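Phenazine-1-carboxylate N-methyltransferase (Pseudomonas aeruginosa, PDB 2IP2) transfers a methyl group from S-adenosyl-L-methionine to phenazine-1-carboxylate, giving 5-methylphenazine-1-carboxylate, a step in the biosynthesis of the virulence pigment pyocyanine. Local coordinates at residues A[226-239]-A[246-258]. Sequence-based numbering, arbitrary orientation.
Sequences MLQEVPSNGDIYLL and LDEAASLRLLGNC
Strand 236-239 and helix 248-258 run nearly antiparallel, at 161°, while the chain at Leu227 passes the helix at Leu254 with their CA atoms 5.1 Å apart. The helix and its strand belong to a beta-alpha-beta unit of the Rossmann-like methyltransferase domain, completed by strand 267-272. Asn257 and Arg253 carry the polar part of the contact. Asn257 ND2 gives a hydrogen bond to Met226 O at 2.8 Å, with the acceptor near the amide plane, and a weak one to Leu227 O. Arg253 NE reaches the same Leu227 O at 3.0 Å, a fairly straight bond (163°) made at the edge of the guanidinium. The Arg253 chain bends at chi3 (61°), bringing NE round to that oxygen. Leu254 CD1 lies 3.8 Å from Met226 CB, while Leu254 CD2 meets Leu239 CD2 tip to tip at 3.9 Å. Leu227 crosses Leu254 at about a right angle and sets CD2 against Ala250 CB. Farther along, Cys258 SG sits obliquely to the Tyr237 ring, 4.0 Å from Tyr237 CD2. Tyr237 OH donates to Pro231 O and accepts from Gly234 N, which ties the connecting turn to the strand. The Met226 side chain is about 7 Å from that of Asp198, a predicted S-adenosyl-L-methionine ligand. Asn257 and Arg253, one helical turn apart, thus bond two successive carbonyls, and Leu254 and Leu255 pack on Leu239, with Cys258 beside them, to join helix and strand.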
# COMPACT_ATOMS: atom_id res chain seq x y z
N MET A 226 -34.96 16.08 8.17
CA MET A 226 -34.41 16.36 9.49
C MET A 226 -34.12 17.85 9.70
O MET A 226 -33.97 18.30 10.83
CB MET A 226 -33.10 15.59 9.66
CG MET A 226 -32.08 15.87 8.60
SD MET A 226 -30.54 14.91 8.85
CE MET A 226 -29.63 15.46 7.39
N LEU A 227 -34.01 18.59 8.61
CA LEU A 227 -33.70 20.00 8.66
C LEU A 227 -34.94 20.82 9.01
O LEU A 227 -34.82 21.94 9.52
CB LEU A 227 -33.07 20.46 7.34
CG LEU A 227 -31.54 20.51 7.23
CD1 LEU A 227 -30.76 19.57 8.14
CD2 LEU A 227 -31.08 20.42 5.75
N GLN A 228 -36.13 20.24 8.76
CA GLN A 228 -37.37 20.85 9.24
C GLN A 228 -37.89 20.32 10.56
O GLN A 228 -38.35 21.07 11.43
CB GLN A 228 -38.35 21.37 8.16
CG GLN A 228 -37.70 22.27 7.02
CD GLN A 228 -37.04 23.54 7.49
OE1 GLN A 228 -37.66 24.35 8.20
NE2 GLN A 228 -35.78 23.75 7.08
N GLU A 229 -37.75 19.01 10.76
CA GLU A 229 -38.35 18.34 11.91
C GLU A 229 -37.63 17.05 12.29
O GLU A 229 -37.20 16.31 11.41
CB GLU A 229 -39.83 18.06 11.61
CG GLU A 229 -40.74 18.08 12.82
CD GLU A 229 -42.22 17.91 12.44
OE1 GLU A 229 -42.53 17.06 11.57
OE2 GLU A 229 -43.07 18.61 13.04
N VAL A 230 -37.53 16.77 13.59
CA VAL A 230 -37.13 15.42 14.06
C VAL A 230 -38.11 14.87 15.10
O VAL A 230 -38.74 15.66 15.78
CB VAL A 230 -35.70 15.37 14.66
CG1 VAL A 230 -34.63 15.83 13.64
CG2 VAL A 230 -35.61 16.13 16.00
N PRO A 231 -38.24 13.53 15.20
CA PRO A 231 -39.09 12.89 16.22
C PRO A 231 -38.79 13.39 17.64
O PRO A 231 -37.61 13.64 18.00
CB PRO A 231 -38.79 11.38 16.06
CG PRO A 231 -38.31 11.22 14.63
CD PRO A 231 -37.61 12.54 14.30
N SER A 232 -39.87 13.58 18.41
CA SER A 232 -39.78 14.25 19.71
C SER A 232 -39.53 13.32 20.91
O SER A 232 -39.79 12.09 20.86
CB SER A 232 -41.03 15.11 19.98
OG SER A 232 -40.95 16.38 19.36
N ASN A 233 -39.09 13.95 22.00
CA ASN A 233 -38.99 13.32 23.32
C ASN A 233 -37.96 12.19 23.44
O ASN A 233 -38.07 11.35 24.32
CB ASN A 233 -40.42 12.80 23.80
CG ASN A 233 -40.54 12.77 25.33
OD1 ASN A 233 -39.98 13.65 26.00
ND2 ASN A 233 -41.24 11.75 25.88
N GLY A 234 -36.97 12.17 22.54
CA GLY A 234 -35.93 11.15 22.56
C GLY A 234 -35.00 11.45 23.71
O GLY A 234 -34.73 12.60 23.99
N ASP A 235 -34.52 10.41 24.38
CA ASP A 235 -33.42 10.53 25.35
C ASP A 235 -32.06 10.68 24.66
O ASP A 235 -31.19 11.43 25.14
CB ASP A 235 -33.40 9.32 26.30
CG ASP A 235 -34.71 9.18 27.09
OD1 ASP A 235 -35.15 10.21 27.68
OD2 ASP A 235 -35.27 8.08 27.09
N ILE A 236 -31.88 9.95 23.56
CA ILE A 236 -30.58 9.98 22.85
C ILE A 236 -30.84 10.24 21.34
O ILE A 236 -31.60 9.48 20.70
CB ILE A 236 -29.82 8.65 23.05
CG1 ILE A 236 -29.51 8.43 24.53
CG2 ILE A 236 -28.52 8.66 22.22
CD1 ILE A 236 -29.20 6.99 24.92
N TYR A 237 -30.23 11.29 20.80
CA TYR A 237 -30.31 11.67 19.36
C TYR A 237 -28.95 11.36 18.74
O TYR A 237 -27.96 12.02 19.03
CB TYR A 237 -30.63 13.15 19.18
CG TYR A 237 -32.12 13.36 19.45
CD1 TYR A 237 -32.62 13.27 20.76
CD2 TYR A 237 -33.01 13.60 18.40
CE1 TYR A 237 -34.01 13.42 20.99
CE2 TYR A 237 -34.38 13.76 18.62
CZ TYR A 237 -34.86 13.66 19.92
OH TYR A 237 -36.24 13.78 20.14
N LEU A 238 -28.94 10.36 17.86
CA LEU A 238 -27.70 9.85 17.22
C LEU A 238 -27.59 10.54 15.89
O LEU A 238 -28.53 10.46 15.07
CB LEU A 238 -27.89 8.36 17.02
CG LEU A 238 -28.14 7.56 18.28
CD1 LEU A 238 -28.85 6.25 17.89
CD2 LEU A 238 -26.90 7.42 19.15
N LEU A 239 -26.45 11.20 15.66
CA LEU A 239 -26.11 11.92 14.44
C LEU A 239 -24.86 11.23 13.87
O LEU A 239 -23.75 11.62 14.19
CB LEU A 239 -25.79 13.42 14.77
CG LEU A 239 -26.99 14.39 14.77
CD1 LEU A 239 -28.16 13.86 15.60
CD2 LEU A 239 -26.57 15.82 15.23
N LEU A 246 -22.94 18.52 6.00
CA LEU A 246 -23.82 19.67 6.19
C LEU A 246 -23.03 20.97 6.34
O LEU A 246 -22.01 20.97 7.02
CB LEU A 246 -24.72 19.48 7.43
CG LEU A 246 -25.83 18.40 7.45
CD1 LEU A 246 -26.60 18.52 8.79
CD2 LEU A 246 -26.77 18.53 6.29
N ASP A 247 -23.50 22.05 5.71
CA ASP A 247 -22.90 23.38 5.94
C ASP A 247 -23.31 23.96 7.31
O ASP A 247 -24.09 23.33 8.05
CB ASP A 247 -23.20 24.34 4.78
CG ASP A 247 -24.69 24.74 4.66
OD1 ASP A 247 -25.52 24.51 5.59
OD2 ASP A 247 -25.03 25.31 3.60
N GLU A 248 -22.79 25.14 7.65
CA GLU A 248 -23.11 25.84 8.89
C GLU A 248 -24.61 25.99 9.13
O GLU A 248 -25.13 25.59 10.18
CB GLU A 248 -22.50 27.24 8.90
CG GLU A 248 -21.28 27.38 9.74
CD GLU A 248 -21.56 27.20 11.23
OE1 GLU A 248 -22.34 27.96 11.84
OE2 GLU A 248 -20.94 26.28 11.79
N ALA A 249 -25.27 26.63 8.17
CA ALA A 249 -26.71 26.86 8.23
C ALA A 249 -27.50 25.57 8.53
O ALA A 249 -28.31 25.54 9.46
CB ALA A 249 -27.23 27.51 6.92
N ALA A 250 -27.27 24.55 7.69
CA ALA A 250 -27.98 23.26 7.80
C ALA A 250 -27.70 22.57 9.13
O ALA A 250 -28.63 22.06 9.77
CB ALA A 250 -27.65 22.33 6.58
N SER A 251 -26.43 22.61 9.58
CA SER A 251 -26.07 22.00 10.85
C SER A 251 -26.73 22.69 12.01
O SER A 251 -27.08 22.04 13.00
CB SER A 251 -24.55 21.95 11.08
OG SER A 251 -23.87 21.23 10.05
N LEU A 252 -26.92 24.01 11.91
CA LEU A 252 -27.53 24.70 13.03
C LEU A 252 -29.04 24.43 13.02
O LEU A 252 -29.64 24.31 14.09
CB LEU A 252 -27.18 26.21 13.03
CG LEU A 252 -25.79 26.72 13.47
CD1 LEU A 252 -25.81 28.25 13.39
CD2 LEU A 252 -25.35 26.28 14.87
N ARG A 253 -29.65 24.27 11.85
CA ARG A 253 -31.07 23.88 11.82
C ARG A 253 -31.26 22.50 12.47
O ARG A 253 -32.14 22.33 13.30
CB ARG A 253 -31.70 23.86 10.43
CG ARG A 253 -31.79 25.21 9.66
CD ARG A 253 -32.81 25.13 8.49
NE ARG A 253 -34.16 24.83 8.98
CZ ARG A 253 -35.03 25.74 9.44
NH1 ARG A 253 -34.71 27.03 9.44
NH2 ARG A 253 -36.22 25.35 9.88
N LEU A 254 -30.40 21.54 12.13
CA LEU A 254 -30.53 20.18 12.66
C LEU A 254 -30.35 20.19 14.19
O LEU A 254 -31.16 19.63 14.96
CB LEU A 254 -29.48 19.26 11.99
CG LEU A 254 -29.45 17.86 12.57
CD1 LEU A 254 -30.74 17.14 12.19
CD2 LEU A 254 -28.21 17.14 11.99
N LEU A 255 -29.29 20.82 14.64
CA LEU A 255 -28.97 20.86 16.04
C LEU A 255 -30.08 21.52 16.88
O LEU A 255 -30.37 21.07 17.99
CB LEU A 255 -27.62 21.52 16.28
CG LEU A 255 -26.41 20.71 15.78
CD1 LEU A 255 -25.16 21.57 15.86
CD2 LEU A 255 -26.27 19.44 16.59
N GLY A 256 -30.68 22.57 16.32
CA GLY A 256 -31.82 23.27 16.96
C GLY A 256 -33.06 22.39 17.01
O GLY A 256 -33.78 22.34 18.04
N ASN A 257 -33.31 21.70 15.89
CA ASN A 257 -34.36 20.65 15.83
C ASN A 257 -34.20 19.61 16.94
O ASN A 257 -35.16 19.32 17.68
CB ASN A 257 -34.43 20.01 14.44
CG ASN A 257 -35.03 20.95 13.40
OD1 ASN A 257 -35.65 21.98 13.74
ND2 ASN A 257 -34.82 20.63 12.13
N CYS A 258 -33.00 19.07 17.08
CA CYS A 258 -32.70 18.17 18.18
C CYS A 258 -32.90 18.83 19.58
O CYS A 258 -33.52 18.23 20.44
CB CYS A 258 -31.28 17.61 18.06
SG CYS A 258 -31.09 16.59 16.53